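Local structure of aggregative adherence fimbrial subunit AggA (4PH8) at residues 65-68 with 74-77; 80-83 with 87-90; 97-100 with 104-107. The protein serves as the major subunit of aggregative adherence fimbriae type I, assembles by donor-strand complementation and probably helps the bacterium adhere through fibronectin. One frame throughout, in Å; residues are numbered along the deposited sequence.

The three contacts follow one another along the chain of this beta-sandwich pilin domain. Contact 1 closes the hairpin of strands 52-68 and 75-82; contact 2 takes up the far end of strand 75-82, its centre about 20 Å from that of contact 1. Contact 3 lies on the other side of the chain's centre from contact 1, with about 11 Å between their nearest atoms. Contacts 2 and 3, by contrast, touch, their centres about 11 Å apart: Asp83 OD1 forms a salt bridge of 2.9 Å with Lys99 NZ, Ile82 CG2 packs at 3.5 Å from Ile97 CD1, and strand 87-88 pairs with strand 97-100.

Contact 1 of 3, residues 65-68 with 74-77; sequences VLQH and QKYT
Leu66 and Tyr76 form a reciprocal pair of backbone hydrogen bonds, Leu66 N to Tyr76 O and Tyr76 N to Leu66 O, each 2.9 Å long. This hydrogen-bonded pair sits at the closed end of the antiparallel beta hairpin of strands 52-68 and 75-82, where residues 65-68 and 75-77 run at 175° to each other. Two residues nearer the turn, His68 N reaches Gln74 O at 3.0 Å with an N-H...O angle of 165°, the straightest of the three bonds. CA-H...O contacts from Val65 to Tyr76 O and from Lys75 to Leu66 O add to the ladder.

The polar side chains bond to the turn and to neighbouring parts of the chain. Gln67 bends at chi2, which brings its amide back over the turn: NE2 bonds to Ala72 O and, weakly, to His68 O. The His68 ring is fixed through both nitrogens, NE2 bonding to Pro123 O and ND1 to Lys70 N, and it meets Tyr126 edge-to-face. Tyr76 points its hydroxyl away from the partner strand to Val120 O.

Packing alternates between the faces. Val65, Gln67, Lys75 and Thr77 share one face, where Val65 and Gln67 each form a non-hydrogen-bonded pair with the residue opposite, Thr77 and Lys75. The lysine chain runs alongside Gln67, both pointing the same way, and its CD touches both Gln67 OE1 and Val65 CG1. Leu66 and Tyr76 project from the other face, and there Leu66 packs on Tyr126 and Met128 of strand 124-138. At the turn, Gln74 crosses His68 with its amide plane 84° from the imidazole, and Gln74 CG comes to 3.6 Å from His68 CB. Among the glutamine-lysine contacts, the nearest approach is from Gln67 OE1 to Lys75 CE, 3.4 Å.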
loop_
_atom_site.group_PDB
_atom_site.type_symbol
_atom_site.label_atom_id
_atom_site.label_comp_id
_atom_site.label_asym_id
_atom_site.label_seq_id
_atom_site.Cartn_x
_atom_site.Cartn_y
_atom_site.Cartn_z
ATOM N N VAL A 65 -7.407 3.407 4.600
ATOM C CA VAL A 65 -8.314 4.416 5.178
ATOM C C VAL A 65 -7.875 5.835 4.815
ATOM O O VAL A 65 -6.799 6.279 5.193
ATOM C CB VAL A 65 -8.417 4.272 6.709
ATOM C CG1 VAL A 65 -9.402 5.283 7.288
ATOM C CG2 VAL A 65 -8.819 2.851 7.076
ATOM N N LEU A 66 -8.725 6.533 4.073
ATOM C CA LEU A 66 -8.518 7.944 3.799
ATOM C C LEU A 66 -9.232 8.725 4.903
ATOM O O LEU A 66 -10.467 8.747 4.956
ATOM C CB LEU A 66 -9.062 8.307 2.419
ATOM C CG LEU A 66 -8.710 9.706 1.892
ATOM C CD1 LEU A 66 -7.218 9.886 1.641
ATOM C CD2 LEU A 66 -9.473 9.997 0.614
ATOM N N GLN A 67 -8.438 9.372 5.757
ATOM C CA GLN A 67 -8.887 9.861 7.072
ATOM C C GLN A 67 -8.805 11.386 7.172
ATOM O O GLN A 67 -7.748 11.972 6.928
ATOM C CB GLN A 67 -8.002 9.222 8.158
ATOM C CG GLN A 67 -8.207 9.737 9.575
ATOM C CD GLN A 67 -9.503 9.243 10.183
ATOM O OE1 GLN A 67 -9.676 8.042 10.392
ATOM N NE2 GLN A 67 -10.426 10.163 10.463
ATOM N N HIS A 68 -9.917 12.025 7.551
ATOM C CA HIS A 68 -9.956 13.480 7.703
ATOM C C HIS A 68 -9.108 13.873 8.904
ATOM O O HIS A 68 -9.134 13.202 9.935
ATOM C CB HIS A 68 -11.397 13.982 7.861
ATOM C CG HIS A 68 -11.562 15.447 7.575
ATOM N ND1 HIS A 68 -11.409 16.416 8.543
ATOM C CD2 HIS A 68 -11.866 16.110 6.432
ATOM C CE1 HIS A 68 -11.597 17.609 8.010
ATOM N NE2 HIS A 68 -11.883 17.452 6.730
ATOM N N GLN A 74 -14.975 10.978 10.109
ATOM C CA GLN A 74 -14.977 11.211 8.666
ATOM C C GLN A 74 -13.803 10.487 8.007
ATOM O O GLN A 74 -12.644 10.900 8.132
ATOM C CB GLN A 74 -14.885 12.700 8.365
ATOM C CG GLN A 74 -14.765 13.095 6.906
ATOM C CD GLN A 74 -15.864 12.526 6.042
ATOM O OE1 GLN A 74 -17.042 12.632 6.375
ATOM N NE2 GLN A 74 -15.481 11.921 4.914
ATOM N N LYS A 75 -14.114 9.420 7.285
ATOM C CA LYS A 75 -13.083 8.590 6.688
ATOM C C LYS A 75 -13.698 7.697 5.641
ATOM O O LYS A 75 -14.895 7.443 5.673
ATOM C CB LYS A 75 -12.394 7.747 7.765
ATOM C CG LYS A 75 -13.335 6.864 8.580
ATOM C CD LYS A 75 -12.572 5.909 9.487
ATOM C CE LYS A 75 -12.536 6.376 10.934
ATOM N NZ LYS A 75 -12.011 5.293 11.821
ATOM N N TYR A 76 -12.884 7.212 4.707
ATOM C CA TYR A 76 -13.365 6.206 3.770
ATOM C C TYR A 76 -12.442 5.023 3.788
ATOM O O TYR A 76 -11.229 5.171 3.680
ATOM C CB TYR A 76 -13.567 6.772 2.367
ATOM C CG TYR A 76 -14.803 7.648 2.294
ATOM C CD1 TYR A 76 -16.067 7.149 2.658
ATOM C CD2 TYR A 76 -14.715 8.973 1.887
ATOM C CE1 TYR A 76 -17.196 7.957 2.619
ATOM C CE2 TYR A 76 -15.833 9.780 1.841
ATOM C CZ TYR A 76 -17.072 9.272 2.204
ATOM O OH TYR A 76 -18.187 10.095 2.144
ATOM N N THR A 77 -13.041 3.861 4.005
ATOM C CA THR A 77 -12.326 2.607 4.034
ATOM C C THR A 77 -12.385 2.054 2.623
ATOM O O THR A 77 -13.465 1.864 2.068
ATOM C CB THR A 77 -12.988 1.661 5.048
ATOM O OG1 THR A 77 -13.002 2.301 6.332
ATOM C CG2 THR A 77 -12.248 0.345 5.142
#

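Contact 2 of 3, residues 80-83 with 87-90; sequences PSID and DFVN
Ile82 CD1 sits over the centre of the Phe88 ring in a CH-pi contact, 3.7 Å from the centroid and 14° off the ring normal. The rest of the isoleucine follows the same face outward: CG1 lies near CZ and CE2, while CG2 lies 3.8 Å from Phe88 CZ. With chi1 at 68°, CG1 stands between the backbone N and the carbonyl carbon and carries the methyl across to the ring, where CD1 also comes to 3.6 Å from Asp87 N. Pro80 meets Phe88 differently. Its carbonyl O approaches the ring edge near the plane, 3.5 Å from CZ, and its CG makes a looser apolar contact with CE1.

No hydrogen bond joins the two segments; each is held by other strands. Ser81 and Asp83 pair through their backbones with Ser111 and Asn109, whereas Asp87 and Val89 pair with Tyr98 and Lys96. Ile97 packs against Pro80, Ile82 and Phe88 alike, linking the two sides. Side chains thus join strands 75-82 and 87-88, which no backbone bond links here, as in the apolar packing of a beta sandwich, here within the pilin domain.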
loop_
_atom_site.group_PDB
_atom_site.type_symbol
_atom_site.label_atom_id
_atom_site.label_comp_id
_atom_site.label_asym_id
_atom_site.label_seq_id
_atom_site.Cartn_x
_atom_site.Cartn_y
_atom_site.Cartn_z
ATOM N N PRO A 80 -8.431 -2.344 -1.813
ATOM C CA PRO A 80 -7.441 -2.237 -2.881
ATOM C C PRO A 80 -7.661 -3.164 -4.070
ATOM O O PRO A 80 -8.234 -4.254 -3.944
ATOM C CB PRO A 80 -6.110 -2.595 -2.206
ATOM C CG PRO A 80 -6.452 -3.173 -0.892
ATOM C CD PRO A 80 -7.871 -2.865 -0.557
ATOM N N SER A 81 -7.150 -2.709 -5.208
ATOM C CA SER A 81 -6.868 -3.537 -6.365
ATOM C C SER A 81 -5.369 -3.717 -6.466
ATOM O O SER A 81 -4.609 -2.808 -6.137
ATOM C CB SER A 81 -7.398 -2.857 -7.616
ATOM O OG SER A 81 -8.800 -2.762 -7.510
ATOM N N ILE A 82 -4.958 -4.885 -6.929
ATOM C CA ILE A 82 -3.560 -5.284 -6.928
ATOM C C ILE A 82 -3.172 -5.852 -8.282
ATOM O O ILE A 82 -4.027 -6.299 -9.072
ATOM C CB ILE A 82 -3.257 -6.273 -5.780
ATOM C CG1 ILE A 82 -3.954 -7.627 -5.991
ATOM C CG2 ILE A 82 -3.629 -5.633 -4.454
ATOM C CD1 ILE A 82 -3.660 -8.647 -4.892
ATOM N N ASP A 83 -1.875 -5.820 -8.568
ATOM C CA ASP A 83 -1.409 -6.346 -9.847
ATOM C C ASP A 83 -1.636 -7.866 -9.962
ATOM O O ASP A 83 -1.890 -8.574 -8.978
ATOM C CB ASP A 83 0.044 -5.934 -10.133
ATOM C CG ASP A 83 1.073 -6.672 -9.296
ATOM O OD1 ASP A 83 1.162 -7.906 -9.440
ATOM O OD2 ASP A 83 1.851 -6.017 -8.548
ATOM N N ASP A 87 -1.203 -11.251 -4.404
ATOM C CA ASP A 87 -2.332 -11.957 -3.802
ATOM C C ASP A 87 -2.775 -11.246 -2.542
ATOM O O ASP A 87 -1.991 -10.549 -1.907
ATOM C CB ASP A 87 -1.918 -13.385 -3.424
ATOM C CG ASP A 87 -1.897 -14.310 -4.589
ATOM O OD1 ASP A 87 -2.970 -14.811 -4.961
ATOM O OD2 ASP A 87 -0.801 -14.581 -5.106
ATOM N N PHE A 88 -4.026 -11.466 -2.175
ATOM C CA PHE A 88 -4.562 -11.074 -0.881
ATOM C C PHE A 88 -4.414 -12.240 0.082
ATOM O O PHE A 88 -4.523 -13.392 -0.322
ATOM C CB PHE A 88 -6.046 -10.759 -1.007
ATOM C CG PHE A 88 -6.345 -9.595 -1.889
ATOM C CD1 PHE A 88 -6.087 -8.306 -1.457
ATOM C CD2 PHE A 88 -6.870 -9.785 -3.151
ATOM C CE1 PHE A 88 -6.364 -7.230 -2.264
ATOM C CE2 PHE A 88 -7.147 -8.705 -3.971
ATOM C CZ PHE A 88 -6.903 -7.429 -3.522
ATOM N N VAL A 89 -4.170 -11.915 1.343
ATOM C CA VAL A 89 -4.111 -12.895 2.420
ATOM C C VAL A 89 -5.405 -13.714 2.477
ATOM O O VAL A 89 -6.518 -13.174 2.348
ATOM C CB VAL A 89 -3.843 -12.191 3.766
ATOM C CG1 VAL A 89 -4.097 -13.132 4.940
ATOM C CG2 VAL A 89 -2.417 -11.683 3.818
ATOM N N ASN A 90 -5.232 -15.023 2.626
ATOM C CA ASN A 90 -6.338 -15.963 2.840
ATOM C C ASN A 90 -7.424 -15.922 1.754
ATOM O O ASN A 90 -8.634 -15.819 2.045
ATOM C CB ASN A 90 -6.935 -15.741 4.235
ATOM C CG ASN A 90 -7.792 -16.909 4.704
ATOM O OD1 ASN A 90 -8.931 -16.722 5.139
ATOM N ND2 ASN A 90 -7.250 -18.124 4.615
#

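Contact 3 of 3, residues 97-100 with 104-107; sequences IYKK and GNKF
Lys99 reaches straight across to the 104-107 loop, its side chain at about a right angle to that of Asn105, and its ammonium group grips the loop at two points. NZ donates to Phe107 O at 2.7 Å and to Asn105 OD1 at 2.8 Å, so one nitrogen joins a backbone carbonyl to a side-chain amide two residues earlier. The chain is fully extended: CG lies anti to the backbone N (chi1 -176°) and every later torsion is also extended, which places NZ as far from the strand as a lysine allows.

The two acceptors are approached differently. At Phe107 O the C=O...N angle is 157° and the ammonium is tilted only modestly from the carbonyl plane. At Asn105 OD1 the angle falls to 110° and the nitrogen stands well above the amide plane, away from the lone-pair directions. A water ties the amide in a second time, accepting from Asn105 ND2 at 3.1 Å and, over a long 3.3 Å, from Lys99 NZ.

In the beta sandwich of this fimbrial subunit, the lysine thereby connects strand 97-100 to the irregular segment leading into strand 108-114. The strand is itself secured by backbone bonds from Lys99 to Val53 and from Tyr98 to Asp87, and the lysine side chain also packs on Leu108.

Asp83 OD1 also forms a salt bridge with the ammonium, and its charge would be expected to favour the protonated form of this largely buried lysine. The methylenes next to NZ follow it onto the loop: CD and CE both skirt the Phe107 carbonyl, CE at 3.4 Å from Phe107 O. The CB of Phe107 points away from strand 97-100, and its side chain packs on Lys39 and Thr41 of strand 34-41.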
loop_
_atom_site.group_PDB
_atom_site.type_symbol
_atom_site.label_atom_id
_atom_site.label_comp_id
_atom_site.label_asym_id
_atom_site.label_seq_id
_atom_site.Cartn_x
_atom_site.Cartn_y
_atom_site.Cartn_z
ATOM N N ILE A 97 -1.871 -7.468 1.366
ATOM C CA ILE A 97 -1.375 -7.911 0.069
ATOM C C ILE A 97 0.050 -8.395 0.189
ATOM O O ILE A 97 0.842 -7.768 0.879
ATOM C CB ILE A 97 -1.360 -6.714 -0.900
ATOM C CG1 ILE A 97 -2.732 -6.031 -0.910
ATOM C CG2 ILE A 97 -0.913 -7.150 -2.291
ATOM C CD1 ILE A 97 -2.662 -4.562 -1.300
ATOM N N TYR A 98 0.387 -9.474 -0.513
ATOM C CA TYR A 98 1.769 -9.889 -0.630
ATOM C C TYR A 98 2.095 -10.253 -2.056
ATOM O O TYR A 98 1.206 -10.470 -2.892
ATOM C CB TYR A 98 2.073 -11.084 0.290
ATOM C CG TYR A 98 1.275 -12.319 -0.034
ATOM C CD1 TYR A 98 0.023 -12.519 0.530
ATOM C CD2 TYR A 98 1.766 -13.279 -0.906
ATOM C CE1 TYR A 98 -0.726 -13.639 0.228
ATOM C CE2 TYR A 98 1.018 -14.400 -1.226
ATOM C CZ TYR A 98 -0.216 -14.578 -0.648
ATOM O OH TYR A 98 -0.954 -15.699 -0.958
ATOM N N LYS A 99 3.386 -10.320 -2.326
ATOM C CA LYS A 99 3.875 -10.775 -3.619
ATOM C C LYS A 99 5.286 -11.289 -3.493
ATOM O O LYS A 99 6.138 -10.591 -2.967
ATOM C CB LYS A 99 3.846 -9.646 -4.618
ATOM C CG LYS A 99 4.254 -10.056 -6.024
ATOM C CD LYS A 99 4.022 -8.890 -6.986
ATOM C CE LYS A 99 4.413 -9.229 -8.414
ATOM N NZ LYS A 99 4.012 -8.173 -9.382
ATOM N N LYS A 100 5.517 -12.501 -3.993
ATOM C CA LYS A 100 6.853 -13.043 -4.128
ATOM C C LYS A 100 7.440 -12.443 -5.405
ATOM O O LYS A 100 6.983 -12.723 -6.507
ATOM C CB LYS A 100 6.794 -14.582 -4.180
ATOM C CG LYS A 100 8.041 -15.279 -4.699
ATOM C CD LYS A 100 9.250 -15.071 -3.804
ATOM C CE LYS A 100 10.161 -16.294 -3.826
ATOM N NZ LYS A 100 9.862 -17.249 -2.726
ATOM N N GLY A 104 11.973 -10.905 -13.210
ATOM C CA GLY A 104 11.135 -10.423 -14.301
ATOM C C GLY A 104 9.884 -9.697 -13.831
ATOM O O GLY A 104 9.120 -9.200 -14.644
ATOM N N ASN A 105 9.707 -9.604 -12.514
ATOM C CA ASN A 105 8.495 -9.070 -11.931
ATOM C C ASN A 105 8.823 -8.472 -10.555
ATOM O O ASN A 105 8.583 -9.085 -9.509
ATOM C CB ASN A 105 7.468 -10.187 -11.831
ATOM C CG ASN A 105 6.051 -9.668 -11.711
ATOM O OD1 ASN A 105 5.822 -8.470 -11.511
ATOM N ND2 ASN A 105 5.082 -10.570 -11.838
ATOM N N LYS A 106 9.388 -7.273 -10.564
ATOM C CA LYS A 106 10.109 -6.759 -9.387
ATOM C C LYS A 106 9.305 -5.852 -8.462
ATOM O O LYS A 106 9.801 -5.447 -7.414
ATOM C CB LYS A 106 11.359 -6.021 -9.841
ATOM C CG LYS A 106 12.403 -6.883 -10.551
ATOM C CD LYS A 106 13.678 -6.059 -10.661
ATOM C CE LYS A 106 14.834 -6.789 -11.324
ATOM N NZ LYS A 106 15.997 -5.866 -11.334
ATOM N N PHE A 107 8.066 -5.545 -8.844
ATOM C CA PHE A 107 7.235 -4.616 -8.081
ATOM C C PHE A 107 5.909 -5.229 -7.712
ATOM O O PHE A 107 5.308 -5.957 -8.507
ATOM C CB PHE A 107 6.983 -3.331 -8.881
ATOM C CG PHE A 107 8.223 -2.571 -9.198
ATOM C CD1 PHE A 107 8.713 -1.639 -8.309
ATOM C CD2 PHE A 107 8.919 -2.801 -10.389
ATOM C CE1 PHE A 107 9.866 -0.922 -8.590
ATOM C CE2 PHE A 107 10.079 -2.100 -10.662
ATOM C CZ PHE A 107 10.546 -1.157 -9.762
HETATM O O HOH W 1 2.432 -9.084 -12.108
#